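Local coordinates for protein sesquisabinene B synthase 2 (Santalum album, PDB 6A2D) that probably cyclises farnesyl diphosphate to the sesquiterpene sesquisabinene B, with magnesium or manganese as cofactor, at residues N280-S285 against V308-T313; T314-Y319 against K389-E394; L414-F419 against L455-N460. One frame throughout, in Å; residues are numbered along the deposited sequence.

Contact 1 of 3, residues N280-S285 against V308-T313; sequences NGLIQS and VGALIT. With 6R2 ([bis(chloranyl)-[oxidanyl-[(2~{E},6~{E})-3,7,11-trimethyldodeca-2,6,10-trienoxy]phosphoryl]methyl]phosphonic acid), chain C.
Ser285 presses its hydroxyl onto the backbone of Gly309, with Ser285 OG 3.2 Å from Gly309 CA and its CB resting against the Gly309-Ala310 peptide. The amide N of Ala310 is also close to this oxygen, but at an angle too poor for a hydrogen bond. With chi1 at 171°, OG lies opposite the backbone N and reaches back to Ala306 O on the partner helix, one turn before Ala310, to which it is hydrogen-bonded. Gly309 leaves room for the hydroxyl: a beta carbon there would collide with it. One turn before Ser285, Leu282 receives the CB of Ala310 against its backbone, 4.0 Å from Leu282 CA, while branch CD2 of Leu282 flanks the same methyl. Gly281 has no side chain to hold the helices apart, so its carbonyl approaches Ala310 directly. These small residues let segments 281-285 and 308-313, of helices 281-292 and 299-321, approach to 8.0 Å between axes, at 128° between their N-to-C directions. A single water completes the join at the Thr313 end, donating to Gly281 O at 2.8 Å and lying 2.6 Å from Thr313 OG1. Further out, Trp267 of helix 239-270 packs on both Leu282 and Ala310. The face of 308-313 turned to the active site lines the prenyl chain of the bound farnesyl analogue: Gly309 CA is 3.4 Å from ligand CAO, and Ile312 CG2 is also 3.4 Å from the ligand methyl CAC. The class I terpene synthase fold thus forms part of its hydrocarbon pocket from a tight helix crossing. The hydroxyls of Ser285 and Thr313 meet that chain without hydrogen-bonding it, Ser285 OG being bonded to Ala306 O, which is consistent with shaping the substrate by van der Waals contact.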
loop_
_atom_site.group_PDB
_atom_site.type_symbol
_atom_site.label_atom_id
_atom_site.label_comp_id
_atom_site.label_asym_id
_atom_site.label_seq_id
_atom_site.Cartn_x
_atom_site.Cartn_y
_atom_site.Cartn_z
ATOM N N ASN A 280 9.523 -13.494 -11.399
ATOM C CA ASN A 280 8.329 -13.102 -12.193
ATOM C C ASN A 280 7.010 -13.503 -11.502
ATOM O O ASN A 280 5.981 -13.444 -12.177
ATOM C CB ASN A 280 8.381 -13.698 -13.599
ATOM C CG ASN A 280 9.442 -13.045 -14.460
ATOM O OD1 ASN A 280 9.592 -11.821 -14.457
ATOM N ND2 ASN A 280 10.180 -13.857 -15.195
ATOM N N GLY A 281 7.035 -13.869 -10.220
ATOM C CA GLY A 281 5.852 -14.246 -9.441
ATOM C C GLY A 281 4.760 -13.195 -9.506
ATOM O O GLY A 281 3.598 -13.569 -9.688
ATOM N N LEU A 282 5.093 -11.936 -9.268
ATOM C CA LEU A 282 4.099 -10.838 -9.198
ATOM C C LEU A 282 3.505 -10.610 -10.596
ATOM O O LEU A 282 2.255 -10.613 -10.751
ATOM C CB LEU A 282 4.774 -9.568 -8.685
ATOM C CG LEU A 282 3.876 -8.358 -8.401
ATOM C CD1 LEU A 282 3.610 -7.533 -9.649
ATOM C CD2 LEU A 282 2.570 -8.747 -7.746
ATOM N N ILE A 283 4.342 -10.428 -11.593
ATOM C CA ILE A 283 3.822 -10.054 -12.938
ATOM C C ILE A 283 3.032 -11.237 -13.504
ATOM O O ILE A 283 2.009 -10.973 -14.120
ATOM C CB ILE A 283 4.925 -9.581 -13.898
ATOM C CG1 ILE A 283 4.321 -8.955 -15.156
ATOM C CG2 ILE A 283 5.851 -10.705 -14.267
ATOM C CD1 ILE A 283 3.582 -7.632 -14.907
ATOM N N GLN A 284 3.489 -12.483 -13.315
ATOM C CA GLN A 284 2.749 -13.680 -13.810
ATOM C C GLN A 284 1.386 -13.799 -13.104
ATOM O O GLN A 284 0.404 -14.048 -13.795
ATOM C CB GLN A 284 3.635 -14.916 -13.749
ATOM C CG GLN A 284 4.796 -14.771 -14.746
ATOM C CD GLN A 284 5.534 -16.018 -15.188
ATOM O OE1 GLN A 284 6.158 -16.736 -14.392
ATOM N NE2 GLN A 284 5.545 -16.231 -16.496
ATOM N N SER A 285 1.309 -13.523 -11.808
ATOM C CA SER A 285 0.022 -13.557 -11.072
ATOM C C SER A 285 -0.903 -12.485 -11.654
ATOM O O SER A 285 -2.075 -12.778 -11.956
ATOM C CB SER A 285 0.218 -13.370 -9.606
ATOM O OG SER A 285 -1.056 -13.202 -8.986
ATOM N N VAL A 308 -2.795 -12.442 -3.847
ATOM C CA VAL A 308 -2.910 -13.852 -3.403
ATOM C C VAL A 308 -2.180 -14.782 -4.396
ATOM O O VAL A 308 -1.404 -15.629 -3.927
ATOM C CB VAL A 308 -4.368 -14.267 -3.180
ATOM C CG1 VAL A 308 -4.455 -15.738 -2.851
ATOM C CG2 VAL A 308 -5.038 -13.443 -2.089
ATOM N N GLY A 309 -2.320 -14.587 -5.719
ATOM C CA GLY A 309 -1.609 -15.423 -6.718
ATOM C C GLY A 309 -0.101 -15.355 -6.585
ATOM O O GLY A 309 0.601 -16.406 -6.716
ATOM N N ALA A 310 0.439 -14.163 -6.404
ATOM C CA ALA A 310 1.874 -13.943 -6.179
ATOM C C ALA A 310 2.354 -14.712 -4.934
ATOM O O ALA A 310 3.388 -15.385 -5.037
ATOM C CB ALA A 310 2.133 -12.480 -6.087
ATOM N N LEU A 311 1.564 -14.749 -3.856
ATOM C CA LEU A 311 1.913 -15.512 -2.639
ATOM C C LEU A 311 1.776 -17.019 -2.857
ATOM O O LEU A 311 2.644 -17.748 -2.395
ATOM C CB LEU A 311 1.074 -14.993 -1.476
ATOM C CG LEU A 311 1.491 -13.594 -1.061
ATOM C CD1 LEU A 311 0.503 -12.943 -0.140
ATOM C CD2 LEU A 311 2.852 -13.656 -0.412
ATOM N N ILE A 312 0.757 -17.474 -3.570
ATOM C CA ILE A 312 0.595 -18.915 -3.918
ATOM C C ILE A 312 1.829 -19.377 -4.702
ATOM O O ILE A 312 2.394 -20.412 -4.344
ATOM C CB ILE A 312 -0.714 -19.155 -4.678
ATOM C CG1 ILE A 312 -1.916 -19.028 -3.756
ATOM C CG2 ILE A 312 -0.699 -20.506 -5.366
ATOM C CD1 ILE A 312 -3.232 -18.938 -4.474
ATOM N N THR A 313 2.256 -18.631 -5.729
ATOM C CA THR A 313 3.409 -19.016 -6.557
ATOM C C THR A 313 4.657 -19.079 -5.677
ATOM O O THR A 313 5.434 -20.083 -5.768
ATOM C CB THR A 313 3.627 -18.038 -7.718
ATOM O OG1 THR A 313 2.418 -18.029 -8.454
ATOM C CG2 THR A 313 4.727 -18.485 -8.648
HETATM O OAG 6R2 C . 1.801 -28.576 -8.435
HETATM P PAY 6R2 C . 3.076 -27.730 -8.764
HETATM O OAH 6R2 C . 4.059 -28.605 -9.758
HETATM O OAE 6R2 C . 3.853 -27.152 -7.577
HETATM C CAX 6R2 C . 2.559 -26.303 -9.744
HETATM CL CLJ 6R2 C . 1.580 -25.343 -8.648
HETATM CL CLK 6R2 C . 1.573 -26.789 -11.125
HETATM P PAZ 6R2 C . 3.999 -25.285 -10.332
HETATM O OAI 6R2 C . 4.407 -25.940 -11.742
HETATM O OAF 6R2 C . 5.075 -25.249 -9.265
HETATM O OAT 6R2 C . 3.421 -23.774 -10.552
HETATM C CAQ 6R2 C . 2.996 -23.247 -11.787
HETATM C CAN 6R2 C . 1.490 -23.238 -11.716
HETATM C CAW 6R2 C . 0.684 -21.946 -11.648
HETATM C CAD 6R2 C . 1.379 -20.593 -11.857
HETATM C CAS 6R2 C . -0.854 -22.031 -11.670
HETATM C CAP 6R2 C . -1.394 -21.333 -10.453
HETATM C CAM 6R2 C . -1.362 -19.856 -10.850
HETATM C CAV 6R2 C . -1.385 -18.759 -9.830
HETATM C CAC 6R2 C . -1.343 -19.082 -8.335
HETATM C CAR 6R2 C . -1.268 -17.364 -10.321
HETATM C CAO 6R2 C . -2.390 -16.537 -9.837
HETATM C CAL 6R2 C . -3.618 -16.789 -10.631
HETATM C CAU 6R2 C . -4.794 -15.813 -10.565
HETATM C CAB 6R2 C . -4.782 -14.484 -9.848
HETATM C CAA 6R2 C . -6.041 -16.159 -11.322
HETATM O O HOH W 1 2.798 -16.199 -10.299
#

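Contact 2 of 3, residues T314-Y319 against K389-E394; sequences TIDDVY and KSYTKE. With MG (magnesium ion), chain D; MG (magnesium ion), chain E; 6R2 ([bis(chloranyl)-[oxidanyl-[(2~{E},6~{E})-3,7,11-trimethyldodeca-2,6,10-trienoxy]phosphoryl]methyl]phosphonic acid), chain C.
Tyr391 packs against the Tyr319 ring and the Asp316 side chain, joining helix 377-400 to helix 299-321 at the mouth of the active site, beside two magnesium ions. CD2 of Tyr391 lies over one face of the Tyr319 ring, 3.6 Å from Tyr319 CG, and the planes are inclined at 55°, an oblique pair. Beyond the ring, the Tyr391 hydroxyl passes the Asp316 side chain, with Tyr391 OH 3.4 Å from Asp316 CB. A water links the two groups: it donates to Asp316 OD1 and accepts from Tyr391 OH at 2.5 Å, while Gln387 donates a second bond to the same phenol oxygen. Asp316 opens the aspartate-rich DDxxD motif of terpene synthases. Its CG is trans to the main-chain nitrogen (chi1 -180°), which carries the carboxylate out to the metals; OD1 binds one magnesium at 2.0 Å and OD2 the other at 2.1 Å, and both ions share the phosphonate oxygen OAE of the ligand. Asp320 joins it in metal binding. A leucine in place of Tyr391 would probably leave the Asp316 water without its phenol donor and the Tyr319 face partly uncovered. From the second helix, the extended Glu394 reaches the site through water: OE1 accepts at 2.6 Å from a magnesium-bound water that also donates to ligand OAG.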
loop_
_atom_site.group_PDB
_atom_site.type_symbol
_atom_site.label_atom_id
_atom_site.label_comp_id
_atom_site.label_asym_id
_atom_site.label_seq_id
_atom_site.Cartn_x
_atom_site.Cartn_y
_atom_site.Cartn_z
ATOM N N THR A 314 4.849 -18.048 -4.856
ATOM C CA THR A 314 6.007 -17.916 -3.963
ATOM C C THR A 314 6.007 -19.100 -2.985
ATOM O O THR A 314 7.065 -19.742 -2.811
ATOM C CB THR A 314 5.994 -16.563 -3.255
ATOM O OG1 THR A 314 6.035 -15.557 -4.260
ATOM C CG2 THR A 314 7.157 -16.398 -2.313
ATOM N N ILE A 315 4.890 -19.359 -2.335
ATOM C CA ILE A 315 4.888 -20.333 -1.218
ATOM C C ILE A 315 4.902 -21.767 -1.777
ATOM O O ILE A 315 5.506 -22.638 -1.147
ATOM C CB ILE A 315 3.766 -20.035 -0.235
ATOM C CG1 ILE A 315 4.120 -18.749 0.521
ATOM C CG2 ILE A 315 3.549 -21.191 0.702
ATOM C CD1 ILE A 315 2.977 -18.215 1.333
ATOM N N ASP A 316 4.263 -22.002 -2.915
ATOM C CA ASP A 316 4.447 -23.265 -3.642
ATOM C C ASP A 316 5.962 -23.518 -3.834
ATOM O O ASP A 316 6.396 -24.640 -3.566
ATOM C CB ASP A 316 3.695 -23.232 -4.949
ATOM C CG ASP A 316 3.884 -24.530 -5.679
ATOM O OD1 ASP A 316 3.239 -25.544 -5.276
ATOM O OD2 ASP A 316 4.721 -24.527 -6.549
ATOM N N ASP A 317 6.726 -22.534 -4.327
ATOM C CA ASP A 317 8.199 -22.664 -4.503
ATOM C C ASP A 317 8.884 -22.894 -3.136
ATOM O O ASP A 317 9.863 -23.718 -3.090
ATOM C CB ASP A 317 8.816 -21.493 -5.262
ATOM C CG ASP A 317 8.364 -21.367 -6.708
ATOM O OD1 ASP A 317 7.691 -22.266 -7.193
ATOM O OD2 ASP A 317 8.644 -20.352 -7.310
ATOM N N VAL A 318 8.478 -22.196 -2.066
ATOM C CA VAL A 318 8.978 -22.480 -0.688
ATOM C C VAL A 318 8.801 -23.967 -0.414
ATOM O O VAL A 318 9.787 -24.610 0.046
ATOM C CB VAL A 318 8.324 -21.615 0.394
ATOM C CG1 VAL A 318 8.663 -22.072 1.802
ATOM C CG2 VAL A 318 8.746 -20.178 0.208
ATOM N N TYR A 319 7.641 -24.526 -0.719
ATOM C CA TYR A 319 7.366 -25.944 -0.393
ATOM C C TYR A 319 8.078 -26.877 -1.389
ATOM O O TYR A 319 8.546 -27.968 -0.942
ATOM C CB TYR A 319 5.873 -26.251 -0.293
ATOM C CG TYR A 319 5.300 -25.922 1.050
ATOM C CD1 TYR A 319 5.158 -24.599 1.461
ATOM C CD2 TYR A 319 4.904 -26.925 1.921
ATOM C CE1 TYR A 319 4.604 -24.293 2.698
ATOM C CE2 TYR A 319 4.363 -26.635 3.163
ATOM C CZ TYR A 319 4.198 -25.309 3.546
ATOM O OH TYR A 319 3.674 -25.013 4.762
ATOM N N LYS A 389 -1.984 -27.874 3.636
ATOM C CA LYS A 389 -2.298 -29.288 3.922
ATOM C C LYS A 389 -2.235 -30.103 2.636
ATOM O O LYS A 389 -1.729 -31.182 2.682
ATOM C CB LYS A 389 -3.680 -29.435 4.532
ATOM C CG LYS A 389 -3.758 -28.988 5.983
ATOM C CD LYS A 389 -5.030 -29.424 6.606
ATOM C CE LYS A 389 -5.090 -29.178 8.097
ATOM N NZ LYS A 389 -6.507 -28.996 8.491
ATOM N N SER A 390 -2.706 -29.559 1.515
ATOM C CA SER A 390 -2.646 -30.264 0.220
ATOM C C SER A 390 -1.169 -30.406 -0.193
ATOM O O SER A 390 -0.807 -31.443 -0.740
ATOM C CB SER A 390 -3.517 -29.569 -0.812
ATOM O OG SER A 390 -2.827 -28.482 -1.431
ATOM N N TYR A 391 -0.318 -29.426 0.106
ATOM C CA TYR A 391 1.120 -29.447 -0.257
ATOM C C TYR A 391 1.788 -30.570 0.537
ATOM O O TYR A 391 2.624 -31.327 0.007
ATOM C CB TYR A 391 1.843 -28.151 0.104
ATOM C CG TYR A 391 1.524 -26.955 -0.736
ATOM C CD1 TYR A 391 0.809 -27.067 -1.915
ATOM C CD2 TYR A 391 2.010 -25.711 -0.390
ATOM C CE1 TYR A 391 0.588 -25.979 -2.724
ATOM C CE2 TYR A 391 1.795 -24.615 -1.199
ATOM C CZ TYR A 391 1.044 -24.737 -2.342
ATOM O OH TYR A 391 0.811 -23.657 -3.141
ATOM N N THR A 392 1.395 -30.683 1.795
ATOM C CA THR A 392 2.006 -31.648 2.725
ATOM C C THR A 392 1.701 -33.047 2.194
ATOM O O THR A 392 2.678 -33.831 2.029
ATOM C CB THR A 392 1.574 -31.397 4.173
ATOM O OG1 THR A 392 1.756 -30.004 4.489
ATOM C CG2 THR A 392 2.390 -32.255 5.115
ATOM N N LYS A 393 0.428 -33.318 1.878
ATOM C CA LYS A 393 0.003 -34.615 1.306
ATOM C C LYS A 393 0.814 -34.885 0.030
ATOM O O LYS A 393 1.367 -36.003 -0.092
ATOM C CB LYS A 393 -1.514 -34.650 1.117
ATOM C CG LYS A 393 -2.043 -35.960 0.553
ATOM C CD LYS A 393 -3.534 -35.990 0.352
ATOM C CE LYS A 393 -4.249 -36.764 1.437
ATOM N NZ LYS A 393 -5.673 -36.369 1.528
ATOM N N GLU A 394 0.924 -33.913 -0.881
ATOM C CA GLU A 394 1.738 -34.061 -2.112
ATOM C C GLU A 394 3.172 -34.470 -1.719
ATOM O O GLU A 394 3.717 -35.395 -2.375
ATOM C CB GLU A 394 1.730 -32.791 -2.978
ATOM C CG GLU A 394 0.518 -32.712 -3.895
ATOM C CD GLU A 394 0.409 -31.517 -4.838
ATOM O OE1 GLU A 394 1.091 -30.472 -4.555
ATOM O OE2 GLU A 394 -0.415 -31.613 -5.825
HETATM MG MG MG D . 3.616 -27.529 -5.573
HETATM MG MG MG E . 5.577 -26.135 -7.546
HETATM O OAG 6R2 C . 1.801 -28.576 -8.435
HETATM P PAY 6R2 C . 3.076 -27.730 -8.764
HETATM O OAH 6R2 C . 4.059 -28.605 -9.758
HETATM O OAE 6R2 C . 3.853 -27.152 -7.577
HETATM C CAX 6R2 C . 2.559 -26.303 -9.744
HETATM CL CLJ 6R2 C . 1.580 -25.343 -8.648
HETATM CL CLK 6R2 C . 1.573 -26.789 -11.125
HETATM P PAZ 6R2 C . 3.999 -25.285 -10.332
HETATM O OAI 6R2 C . 4.407 -25.940 -11.742
HETATM O OAF 6R2 C . 5.075 -25.249 -9.265
HETATM O OAT 6R2 C . 3.421 -23.774 -10.552
HETATM C CAQ 6R2 C . 2.996 -23.247 -11.787
HETATM C CAN 6R2 C . 1.490 -23.238 -11.716
HETATM C CAW 6R2 C . 0.684 -21.946 -11.648
HETATM C CAD 6R2 C . 1.379 -20.593 -11.857
HETATM C CAS 6R2 C . -0.854 -22.031 -11.670
HETATM C CAP 6R2 C . -1.394 -21.333 -10.453
HETATM C CAM 6R2 C . -1.362 -19.856 -10.850
HETATM C CAV 6R2 C . -1.385 -18.759 -9.830
HETATM C CAC 6R2 C . -1.343 -19.082 -8.335
HETATM C CAR 6R2 C . -1.268 -17.364 -10.321
HETATM C CAO 6R2 C . -2.390 -16.537 -9.837
HETATM C CAL 6R2 C . -3.618 -16.789 -10.631
HETATM C CAU 6R2 C . -4.794 -15.813 -10.565
HETATM C CAB 6R2 C . -4.782 -14.484 -9.848
HETATM C CAA 6R2 C . -6.041 -16.159 -11.322
HETATM O O HOH W 2 0.582 -24.336 -5.526
HETATM O O HOH W 3 7.355 -25.022 -7.456
HETATM O O HOH W 4 1.717 -28.143 -5.641
HETATM O O HOH W 5 4.054 -29.509 -5.723
HETATM O O HOH W 6 3.621 -27.782 -3.560
HETATM O O HOH W 7 6.557 -27.647 -8.624
#

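Contact 3 of 3, residues L414-F419 against L455-N460; sequences LVSIGF and LCRIIN. With 6R2 ([bis(chloranyl)-[oxidanyl-[(2~{E},6~{E})-3,7,11-trimethyldodeca-2,6,10-trienoxy]phosphoryl]methyl]phosphonic acid), chain C.
Arg457 leaves helix 447-462 toward 414-419, and its CB meets Ile417 CG2 at 4.2 Å, near the backbone of Leu414. Swinging CG away from the backbone N (chi1 167°), with further bends at the next two bonds, the chain crosses Ile417 at a slant. Arg457 NE lies 3.8 Å from Ile417 CB and donates to Ala413 O; above CZ, the methyl Ile417 CD1 sits centrally over one guanidinium face at 3.7 Å. At the tip, both terminal nitrogens grip one phosphonate oxygen of the ligand: Arg457 NH1 to OAG is 3.2 Å and Arg457 NH2 to OAG 3.0 Å. NH1 also makes a salt bridge to Asp461, and Arg457 NH2 gives a weak hydrogen bond to Ser416 OG (2.8 Å, 120°), a hydroxyl that is bonded to Glu394 as well. Helix 406-416 here gives way to helix 419-430 at Gly418, whose positive phi suits a residue without a side chain. This resembles the helix G break of class I terpene synthases, and Ile417 O faces the prenyl chain. Deeper in, Cys456 SG stands over one face of the Phe419 ring, 3.8 Å from its centroid and 14° off the normal, while ligand methyl CAA meets the ring edge. Asn460, a known magnesium ligand of this protein that binds neither ion here, and start of the NSE/DTE-type motif, sets OD1 3.1 Å from ligand chlorine CLK.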
loop_
_atom_site.group_PDB
_atom_site.type_symbol
_atom_site.label_atom_id
_atom_site.label_comp_id
_atom_site.label_asym_id
_atom_site.label_seq_id
_atom_site.Cartn_x
_atom_site.Cartn_y
_atom_site.Cartn_z
ATOM N N LEU A 414 -6.507 -30.423 -7.092
ATOM C CA LEU A 414 -7.435 -29.308 -7.383
ATOM C C LEU A 414 -7.351 -28.288 -6.258
ATOM O O LEU A 414 -7.636 -27.120 -6.521
ATOM C CB LEU A 414 -8.856 -29.814 -7.607
ATOM C CG LEU A 414 -9.606 -30.305 -6.368
ATOM C CD1 LEU A 414 -10.307 -29.167 -5.675
ATOM C CD2 LEU A 414 -10.636 -31.329 -6.775
ATOM N N VAL A 415 -6.890 -28.693 -5.071
ATOM C CA VAL A 415 -6.637 -27.767 -3.930
ATOM C C VAL A 415 -5.249 -27.158 -4.088
ATOM O O VAL A 415 -5.109 -25.936 -3.937
ATOM C CB VAL A 415 -6.753 -28.437 -2.558
ATOM C CG1 VAL A 415 -6.489 -27.406 -1.469
ATOM C CG2 VAL A 415 -8.110 -29.078 -2.349
ATOM N N SER A 416 -4.257 -27.975 -4.412
ATOM C CA SER A 416 -2.842 -27.560 -4.379
ATOM C C SER A 416 -2.563 -26.553 -5.496
ATOM O O SER A 416 -1.598 -25.818 -5.360
ATOM C CB SER A 416 -1.904 -28.748 -4.449
ATOM O OG SER A 416 -1.821 -29.249 -5.784
ATOM N N ILE A 417 -3.342 -26.538 -6.574
ATOM C CA ILE A 417 -3.126 -25.576 -7.688
ATOM C C ILE A 417 -3.463 -24.150 -7.173
ATOM O O ILE A 417 -2.935 -23.168 -7.757
ATOM C CB ILE A 417 -3.937 -25.995 -8.941
ATOM C CG1 ILE A 417 -3.544 -25.195 -10.186
ATOM C CG2 ILE A 417 -5.423 -25.938 -8.732
ATOM C CD1 ILE A 417 -2.218 -25.599 -10.745
ATOM N N GLY A 418 -4.281 -24.013 -6.117
ATOM C CA GLY A 418 -4.515 -22.697 -5.480
ATOM C C GLY A 418 -5.849 -22.065 -5.886
ATOM O O GLY A 418 -6.224 -21.003 -5.326
ATOM N N PHE A 419 -6.617 -22.668 -6.792
ATOM C CA PHE A 419 -7.852 -22.004 -7.294
ATOM C C PHE A 419 -8.986 -22.052 -6.276
ATOM O O PHE A 419 -9.775 -21.121 -6.239
ATOM C CB PHE A 419 -8.251 -22.488 -8.691
ATOM C CG PHE A 419 -7.394 -21.844 -9.744
ATOM C CD1 PHE A 419 -7.593 -20.515 -10.104
ATOM C CD2 PHE A 419 -6.270 -22.473 -10.203
ATOM C CE1 PHE A 419 -6.699 -19.859 -10.941
ATOM C CE2 PHE A 419 -5.405 -21.831 -11.075
ATOM C CZ PHE A 419 -5.622 -20.528 -11.446
ATOM N N LEU A 455 -10.324 -28.450 -13.554
ATOM C CA LEU A 455 -9.920 -27.989 -14.914
ATOM C C LEU A 455 -8.597 -27.240 -14.822
ATOM O O LEU A 455 -7.639 -27.581 -15.591
ATOM C CB LEU A 455 -11.028 -27.110 -15.484
ATOM C CG LEU A 455 -12.107 -27.860 -16.241
ATOM C CD1 LEU A 455 -13.279 -26.952 -16.511
ATOM C CD2 LEU A 455 -11.550 -28.444 -17.524
ATOM N N CYS A 456 -8.477 -26.287 -13.897
ATOM C CA CYS A 456 -7.230 -25.510 -13.787
ATOM C C CYS A 456 -6.011 -26.431 -13.548
ATOM O O CYS A 456 -4.904 -26.140 -14.097
ATOM C CB CYS A 456 -7.344 -24.455 -12.707
ATOM S SG CYS A 456 -8.517 -23.151 -13.144
ATOM N N ARG A 457 -6.162 -27.461 -12.701
ATOM C CA ARG A 457 -5.109 -28.437 -12.375
ATOM C C ARG A 457 -4.817 -29.304 -13.582
ATOM O O ARG A 457 -3.660 -29.398 -13.968
ATOM C CB ARG A 457 -5.513 -29.317 -11.189
ATOM C CG ARG A 457 -4.640 -30.543 -10.992
ATOM C CD ARG A 457 -3.166 -30.217 -10.979
ATOM N NE ARG A 457 -2.746 -29.469 -9.804
ATOM C CZ ARG A 457 -1.515 -29.074 -9.580
ATOM N NH1 ARG A 457 -0.590 -29.288 -10.499
ATOM N NH2 ARG A 457 -1.215 -28.443 -8.449
ATOM N N ILE A 458 -5.823 -29.849 -14.216
ATOM C CA ILE A 458 -5.573 -30.787 -15.344
ATOM C C ILE A 458 -4.966 -29.989 -16.510
ATOM O O ILE A 458 -4.058 -30.484 -17.173
ATOM C CB ILE A 458 -6.879 -31.490 -15.712
ATOM C CG1 ILE A 458 -7.146 -32.641 -14.742
ATOM C CG2 ILE A 458 -6.868 -31.968 -17.137
ATOM C CD1 ILE A 458 -8.529 -33.191 -14.922
ATOM N N ILE A 459 -5.467 -28.791 -16.757
ATOM C CA ILE A 459 -4.937 -27.958 -17.875
ATOM C C ILE A 459 -3.460 -27.654 -17.624
ATOM O O ILE A 459 -2.649 -27.776 -18.554
ATOM C CB ILE A 459 -5.764 -26.685 -18.040
ATOM C CG1 ILE A 459 -7.162 -27.016 -18.556
ATOM C CG2 ILE A 459 -5.033 -25.703 -18.957
ATOM C CD1 ILE A 459 -8.152 -25.889 -18.368
ATOM N N ASN A 460 -3.103 -27.249 -16.412
ATOM C CA ASN A 460 -1.692 -27.000 -16.033
ATOM C C ASN A 460 -0.869 -28.279 -16.264
ATOM O O ASN A 460 0.220 -28.172 -16.860
ATOM C CB ASN A 460 -1.602 -26.550 -14.588
ATOM C CG ASN A 460 -0.296 -25.885 -14.240
ATOM O OD1 ASN A 460 0.744 -26.545 -14.144
ATOM N ND2 ASN A 460 -0.379 -24.595 -13.952
HETATM O OAG 6R2 C . 1.801 -28.576 -8.435
HETATM P PAY 6R2 C . 3.076 -27.730 -8.764
HETATM O OAH 6R2 C . 4.059 -28.605 -9.758
HETATM O OAE 6R2 C . 3.853 -27.152 -7.577
HETATM C CAX 6R2 C . 2.559 -26.303 -9.744
HETATM CL CLJ 6R2 C . 1.580 -25.343 -8.648
HETATM CL CLK 6R2 C . 1.573 -26.789 -11.125
HETATM P PAZ 6R2 C . 3.999 -25.285 -10.332
HETATM O OAI 6R2 C . 4.407 -25.940 -11.742
HETATM O OAF 6R2 C . 5.075 -25.249 -9.265
HETATM O OAT 6R2 C . 3.421 -23.774 -10.552
HETATM C CAQ 6R2 C . 2.996 -23.247 -11.787
HETATM C CAN 6R2 C . 1.490 -23.238 -11.716
HETATM C CAW 6R2 C . 0.684 -21.946 -11.648
HETATM C CAD 6R2 C . 1.379 -20.593 -11.857
HETATM C CAS 6R2 C . -0.854 -22.031 -11.670
HETATM C CAP 6R2 C . -1.394 -21.333 -10.453
HETATM C CAM 6R2 C . -1.362 -19.856 -10.850
HETATM C CAV 6R2 C . -1.385 -18.759 -9.830
HETATM C CAC 6R2 C . -1.343 -19.082 -8.335
HETATM C CAR 6R2 C . -1.268 -17.364 -10.321
HETATM C CAO 6R2 C . -2.390 -16.537 -9.837
HETATM C CAL 6R2 C . -3.618 -16.789 -10.631
HETATM C CAU 6R2 C . -4.794 -15.813 -10.565
HETATM C CAB 6R2 C . -4.782 -14.484 -9.848
HETATM C CAA 6R2 C . -6.041 -16.159 -11.322
#

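Overall arrangement
Along the chain the three contacts follow in series, and none nests in or crosses another. Contact 1 closes first, bringing helix 299-321 back onto helix 281-292 after 22 intervening residues. Contact 2 opens directly afterwards on the same helix 299-321 and closes a longer loop, 69 residues, on helix 377-400. Contact 3 then joins the end of helix 406-416 to helix 447-462 across 35 residues. Contacts 2 and 3 meet where Ser416 approaches Glu394 and Ser390 lies against the Ser416 backbone; Ile312 of contact 1 touches Gly418 and the Tyr391 hydroxyl. All three surround one ligand: contact 1 its hydrocarbon tail, contact 2 its metal-bound phosphonates, contact 3 parts of both.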